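Local structure of endo-beta-1,2-glucanase (Talaromyces funiculosus, 6IMU) at residues V87-H92 with S438-I443; I347-D352 with I375-V380. The protein hydrolyses beta-1,2-glucosidic linkages within beta-1,2-glucan chains, acting as a fungal endo-beta-1,2-glucanase. One frame throughout, in Å; residues are numbered along the deposited sequence.

Contact 1 (V87-H92 with S438-I443); sequences VMLYAH and STVNAI
Leu89 and Asn441 mark the meeting point of two helices that run side by side in the same general direction: their CA atoms are 6.4 Å apart, and the axes of segments 87-92 and 438-443 come within 10.0 Å at an inclination of 32°. The Asn441 side chain is the central piece of the contact. Its OD1 rests 3.3 Å from Met88 CB, while ND2 donates a hydrogen bond to the backbone O of Leu85, a turn earlier on the facing helix, and a weak one back to Val437 O in its own helix. ND2 thus bridges the two backbones. Met88 adds an apolar wall beside it: the chain bends at chi3 (65°), which curls the methyl back so that CE lies 4.0 Å from Asn441 CG.

A single water completes the polar part. It donates to Asn441 OD1 at 2.6 Å and to the backbone O of the same residue at 3.1 Å, and it lies 2.9 Å from His92 NE2, at the ring edge and in the ring plane. Held at ND2 by backbone carbonyls and at OD1 by the water, the amide should be fixed in its rotation. His92 and Asn441 are joined through the water, and NE2 also makes a weak hydrogen bond with Gly446 O. Beside this polar patch the contact turns apolar, with Leu89 CD1 reaching Val440 CG1 at 4.1 Å.

This is buried helix-to-helix packing within the helical body of the enzyme. Phe103 of helix 98-104 touches both Leu89 and Val440, Trp307 packs on Met88, and Val440 also meets Leu38 and Glu41 of helix 30-42. From the back of helix 80-94, Tyr90 packs against helix 112-133.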
loop_
_atom_site.group_PDB
_atom_site.type_symbol
_atom_site.label_atom_id
_atom_site.label_comp_id
_atom_site.label_asym_id
_atom_site.label_seq_id
_atom_site.Cartn_x
_atom_site.Cartn_y
_atom_site.Cartn_z
ATOM N N VAL A 87 -4.255 -6.838 -6.258
ATOM C CA VAL A 87 -5.159 -6.474 -7.341
ATOM C C VAL A 87 -4.492 -5.419 -8.238
ATOM O O VAL A 87 -4.578 -5.514 -9.450
ATOM C CB VAL A 87 -6.534 -6.022 -6.809
ATOM C CG1 VAL A 87 -7.373 -5.321 -7.871
ATOM C CG2 VAL A 87 -7.295 -7.204 -6.224
ATOM N N MET A 88 -3.826 -4.428 -7.647
ATOM C CA MET A 88 -3.147 -3.378 -8.434
ATOM C C MET A 88 -2.090 -4.004 -9.349
ATOM O O MET A 88 -1.955 -3.610 -10.503
ATOM C CB MET A 88 -2.489 -2.335 -7.530
ATOM C CG MET A 88 -3.469 -1.318 -7.006
ATOM S SD MET A 88 -2.683 -0.137 -5.874
ATOM C CE MET A 88 -1.553 0.715 -6.966
ATOM N N LEU A 89 -1.346 -4.981 -8.833
ATOM C CA LEU A 89 -0.351 -5.662 -9.641
ATOM C C LEU A 89 -1.038 -6.354 -10.821
ATOM O O LEU A 89 -0.574 -6.255 -11.942
ATOM C CB LEU A 89 0.402 -6.685 -8.790
ATOM C CG LEU A 89 1.297 -7.623 -9.594
ATOM C CD1 LEU A 89 2.611 -6.945 -9.906
ATOM C CD2 LEU A 89 1.496 -8.936 -8.858
ATOM N N TYR A 90 -2.136 -7.066 -10.542
ATOM C CA TYR A 90 -2.863 -7.826 -11.562
ATOM C C TYR A 90 -3.475 -6.884 -12.608
ATOM O O TYR A 90 -3.636 -7.274 -13.770
ATOM C CB TYR A 90 -3.942 -8.713 -10.934
ATOM C CG TYR A 90 -3.460 -9.837 -10.048
ATOM C CD1 TYR A 90 -2.193 -10.388 -10.165
ATOM C CD2 TYR A 90 -4.315 -10.385 -9.105
ATOM C CE1 TYR A 90 -1.778 -11.433 -9.350
ATOM C CE2 TYR A 90 -3.921 -11.426 -8.285
ATOM C CZ TYR A 90 -2.647 -11.950 -8.404
ATOM O OH TYR A 90 -2.286 -12.974 -7.580
ATOM N N ALA A 91 -3.838 -5.665 -12.200
ATOM C CA ALA A 91 -4.317 -4.648 -13.146
ATOM C C ALA A 91 -3.228 -4.367 -14.194
ATOM O O ALA A 91 -3.505 -4.364 -15.387
ATOM C CB ALA A 91 -4.732 -3.393 -12.419
ATOM N N HIS A 92 -1.984 -4.178 -13.745
ATOM C CA HIS A 92 -0.867 -3.925 -14.660
ATOM C C HIS A 92 -0.584 -5.173 -15.507
ATOM O O HIS A 92 -0.330 -5.059 -16.701
ATOM C CB HIS A 92 0.378 -3.480 -13.890
ATOM C CG HIS A 92 0.271 -2.097 -13.351
ATOM N ND1 HIS A 92 0.267 -0.992 -14.174
ATOM C CD2 HIS A 92 0.186 -1.635 -12.086
ATOM C CE1 HIS A 92 0.171 0.095 -13.439
ATOM N NE2 HIS A 92 0.122 -0.273 -12.159
ATOM N N SER A 438 4.147 -2.905 -2.152
ATOM C CA SER A 438 3.959 -1.464 -2.168
ATOM C C SER A 438 4.989 -0.836 -3.122
ATOM O O SER A 438 4.653 -0.053 -4.001
ATOM C CB SER A 438 4.067 -0.886 -0.769
ATOM O OG SER A 438 5.295 -1.263 -0.158
ATOM N N THR A 439 6.257 -1.211 -2.933
ATOM C CA THR A 439 7.364 -0.714 -3.743
ATOM C C THR A 439 7.185 -1.130 -5.209
ATOM O O THR A 439 7.407 -0.336 -6.125
ATOM C CB THR A 439 8.710 -1.211 -3.202
ATOM O OG1 THR A 439 8.744 -0.851 -1.818
ATOM C CG2 THR A 439 9.879 -0.599 -3.940
ATOM N N VAL A 440 6.789 -2.386 -5.420
ATOM C CA VAL A 440 6.574 -2.902 -6.765
ATOM C C VAL A 440 5.531 -2.023 -7.469
ATOM O O VAL A 440 5.741 -1.602 -8.609
ATOM C CB VAL A 440 6.164 -4.385 -6.749
ATOM C CG1 VAL A 440 5.699 -4.856 -8.120
ATOM C CG2 VAL A 440 7.290 -5.268 -6.233
ATOM N N ASN A 441 4.426 -1.735 -6.772
ATOM C CA ASN A 441 3.324 -0.975 -7.345
ATOM C C ASN A 441 3.780 0.463 -7.640
ATOM O O ASN A 441 3.334 1.053 -8.613
ATOM C CB ASN A 441 2.072 -1.051 -6.464
ATOM C CG ASN A 441 1.201 -2.243 -6.799
ATOM O OD1 ASN A 441 0.787 -2.416 -7.943
ATOM N ND2 ASN A 441 0.903 -3.069 -5.810
ATOM N N ALA A 442 4.682 1.017 -6.818
ATOM C CA ALA A 442 5.258 2.352 -7.082
ATOM C C ALA A 442 6.148 2.314 -8.337
ATOM O O ALA A 442 6.102 3.221 -9.155
ATOM C CB ALA A 442 6.013 2.856 -5.875
ATOM N N ILE A 443 6.938 1.249 -8.493
ATOM C CA ILE A 443 7.781 1.051 -9.674
ATOM C C ILE A 443 6.907 1.012 -10.939
ATOM O O ILE A 443 7.324 1.502 -11.977
ATOM C CB ILE A 443 8.650 -0.217 -9.533
ATOM C CG1 ILE A 443 9.780 -0.017 -8.521
ATOM C CG2 ILE A 443 9.172 -0.687 -10.884
ATOM C CD1 ILE A 443 10.430 -1.304 -8.055
HETATM O O HOH W 1 0.583 -0.196 -9.311
#

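Contact 2 (I347-D352 with I375-V380); sequences INNVTD and IQELDV. With NAG (2-acetamido-2-deoxy-beta-D-glucopyranose), chain E.
An N-glycosylation site is built here: the sequon Asn349-Val350-Thr351, at the break in strand 347-352 of a two-stranded antiparallel hairpin, lies against Glu377 and Val380 of the loop leading into strand 380-381. Asn349 ND2 carries the sugar through a covalent bond to NAG C1, 1.4 Å long. With CG anti to the backbone N (chi1 -154°), the asparagine brings its amide closer to the loop, although its CB does not start out in that direction.

The two segments are joined partly through the carbohydrate. NAG N2 donates to Glu377 OE1 at 2.9 Å with a nearly straight N-H...O angle of 163°, and the glutamate gets there on a fully extended chain. On the other side of the acetamido group, Asn349 ND2 gives NAG O7 a weak hydrogen bond of 3.0 Å, so that the N-acetyl arm is held by protein at its nitrogen and its carbonyl. Putting an alanine at Glu377 would probably leave NAG N2 without this acceptor and the first sugar freer to turn about its link to the asparagine.

The amide that bears the glycan is also held by its own backbone neighbour. Val350 N donates to Asn349 OD1 at 2.8 Å, from above the carbonyl plane rather than within it. Val350 CG2 also reaches NAG O6, at 3.7 Å. Nearby, Asp379 OD2 is tied by a salt bridge to Arg421, anchoring the loop to strand 415-421.

Val380 directs its side chain at strand 347-352 and also touches Ile362 and Ser419. Its CG1 makes an apolar contact with Ile347 CG2 at 3.8 Å, while CG2 packs 3.6 Å from Asn349 OD1, the oxygen that accepts from Val350 N.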
loop_
_atom_site.group_PDB
_atom_site.type_symbol
_atom_site.label_atom_id
_atom_site.label_comp_id
_atom_site.label_asym_id
_atom_site.label_seq_id
_atom_site.Cartn_x
_atom_site.Cartn_y
_atom_site.Cartn_z
ATOM N N ILE A 347 5.972 -0.911 10.256
ATOM C CA ILE A 347 6.687 -2.110 9.862
ATOM C C ILE A 347 6.732 -3.097 11.035
ATOM O O ILE A 347 6.697 -2.701 12.208
ATOM C CB ILE A 347 8.107 -1.737 9.382
ATOM C CG1 ILE A 347 8.752 -2.858 8.568
ATOM C CG2 ILE A 347 8.986 -1.314 10.553
ATOM C CD1 ILE A 347 8.130 -3.072 7.209
ATOM N N ASN A 348 6.846 -4.383 10.693
ATOM C CA ASN A 348 7.127 -5.423 11.668
ATOM C C ASN A 348 8.529 -5.205 12.246
ATOM O O ASN A 348 9.452 -4.780 11.540
ATOM C CB ASN A 348 6.970 -6.824 11.075
ATOM C CG ASN A 348 5.523 -7.257 11.016
ATOM O OD1 ASN A 348 4.973 -7.672 12.029
ATOM N ND2 ASN A 348 4.905 -7.162 9.851
ATOM N N ASN A 349 8.649 -5.493 13.546
ATOM C CA ASN A 349 9.889 -5.424 14.301
ATOM C C ASN A 349 10.735 -6.658 13.967
ATOM O O ASN A 349 10.278 -7.557 13.257
ATOM C CB ASN A 349 9.602 -5.360 15.805
ATOM C CG ASN A 349 10.688 -4.679 16.610
ATOM O OD1 ASN A 349 11.783 -4.430 16.113
ATOM N ND2 ASN A 349 10.379 -4.377 17.863
ATOM N N VAL A 350 11.952 -6.699 14.516
ATOM C CA VAL A 350 12.917 -7.769 14.247
ATOM C C VAL A 350 12.377 -9.117 14.747
ATOM O O VAL A 350 11.508 -9.182 15.616
ATOM C CB VAL A 350 14.296 -7.464 14.863
ATOM C CG1 VAL A 350 14.910 -6.220 14.256
ATOM C CG2 VAL A 350 14.257 -7.348 16.380
ATOM N N THR A 351 12.915 -10.185 14.151
ATOM C CA THR A 351 12.742 -11.553 14.586
ATOM C C THR A 351 13.712 -11.836 15.737
ATOM O O THR A 351 14.875 -11.449 15.680
ATOM C CB THR A 351 13.026 -12.544 13.447
ATOM O OG1 THR A 351 12.076 -12.327 12.404
ATOM C CG2 THR A 351 12.966 -13.992 13.878
ATOM N N ASP A 352 13.209 -12.519 16.771
ATOM C CA ASP A 352 14.048 -13.113 17.810
ATOM C C ASP A 352 14.593 -14.423 17.250
ATOM O O ASP A 352 13.835 -15.369 17.058
ATOM C CB ASP A 352 13.272 -13.322 19.110
ATOM C CG ASP A 352 14.082 -13.985 20.216
ATOM O OD1 ASP A 352 15.176 -14.524 19.920
ATOM O OD2 ASP A 352 13.613 -13.950 21.374
ATOM N N ILE A 375 5.818 10.992 19.324
ATOM C CA ILE A 375 6.427 9.888 20.067
ATOM C C ILE A 375 6.638 8.721 19.099
ATOM O O ILE A 375 5.687 8.065 18.699
ATOM C CB ILE A 375 5.569 9.488 21.280
ATOM C CG1 ILE A 375 5.347 10.667 22.236
ATOM C CG2 ILE A 375 6.169 8.278 21.995
ATOM C CD1 ILE A 375 6.597 11.454 22.562
ATOM N N GLN A 376 7.901 8.487 18.721
ATOM C CA GLN A 376 8.221 7.578 17.622
ATOM C C GLN A 376 9.383 6.654 17.999
ATOM O O GLN A 376 10.272 7.034 18.757
ATOM C CB GLN A 376 8.546 8.384 16.365
ATOM C CG GLN A 376 7.343 9.154 15.832
ATOM C CD GLN A 376 7.481 9.552 14.385
ATOM O OE1 GLN A 376 8.364 9.079 13.673
ATOM N NE2 GLN A 376 6.581 10.412 13.934
ATOM N N GLU A 377 9.339 5.441 17.436
ATOM C CA GLU A 377 10.430 4.476 17.465
ATOM C C GLU A 377 11.119 4.504 16.097
ATOM O O GLU A 377 10.462 4.255 15.058
ATOM C CB GLU A 377 9.899 3.078 17.796
ATOM C CG GLU A 377 10.994 2.035 17.854
ATOM C CD GLU A 377 10.582 0.618 18.226
ATOM O OE1 GLU A 377 9.468 0.437 18.779
ATOM O OE2 GLU A 377 11.388 -0.308 17.967
ATOM N N LEU A 378 12.428 4.795 16.111
ATOM C CA LEU A 378 13.234 5.059 14.909
ATOM C C LEU A 378 14.479 4.153 14.853
ATOM O O LEU A 378 15.490 4.512 14.243
ATOM C CB LEU A 378 13.647 6.534 14.931
ATOM C CG LEU A 378 12.507 7.549 14.844
ATOM C CD1 LEU A 378 13.054 8.970 14.878
ATOM C CD2 LEU A 378 11.672 7.328 13.585
ATOM N N ASP A 379 14.401 2.961 15.448
ATOM C CA ASP A 379 15.536 2.035 15.442
ATOM C C ASP A 379 15.426 1.049 14.271
ATOM O O ASP A 379 16.397 0.353 14.003
ATOM C CB ASP A 379 15.695 1.300 16.778
ATOM C CG ASP A 379 14.469 0.537 17.243
ATOM O OD1 ASP A 379 13.407 0.673 16.609
ATOM O OD2 ASP A 379 14.586 -0.189 18.245
ATOM N N VAL A 380 14.271 0.994 13.589
ATOM C CA VAL A 380 14.017 0.012 12.509
ATOM C C VAL A 380 13.642 0.743 11.210
ATOM O O VAL A 380 12.737 1.579 11.199
ATOM C CB VAL A 380 12.926 -1.001 12.916
ATOM C CG1 VAL A 380 12.508 -1.898 11.754
ATOM C CG2 VAL A 380 13.361 -1.841 14.110
HETATM C C1 NAG E . 11.238 -3.718 18.814
HETATM C C2 NAG E . 10.383 -3.226 19.972
HETATM C C3 NAG E . 11.259 -2.471 20.964
HETATM C C4 NAG E . 12.367 -3.379 21.481
HETATM C C5 NAG E . 13.132 -3.941 20.290
HETATM C C6 NAG E . 14.189 -4.943 20.736
HETATM C C7 NAG E . 8.036 -2.816 19.276
HETATM C C8 NAG E . 7.028 -1.735 18.986
HETATM N N2 NAG E . 9.268 -2.379 19.541
HETATM O O3 NAG E . 10.438 -2.018 22.042
HETATM O O4 NAG E . 13.255 -2.660 22.364
HETATM O O5 NAG E . 12.249 -4.582 19.355
HETATM O O6 NAG E . 14.818 -5.430 19.543
HETATM O O7 NAG E . 7.728 -4.001 19.301
#

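Overall arrangement
Contact 1 lies deep in the chain, its centre about 9 Å from the centre of the molecule; contact 2 lies farther out, at about 19 Å, where a glycan leaves the protein. Their centres are about 25 Å apart and they do not touch, although contact 2 is nested in sequence within the long loop closed by contact 1. One joins two helices, the other a hairpin strand and a loop. Between the segments themselves, polar links run through an intermediary, a water in contact 1 and an N-acetylglucosamine in contact 2, but the helices of contact 1 are also bonded directly through Asn441 and Leu85. Asparagine is central to both, as buried amide or as sugar attachment point.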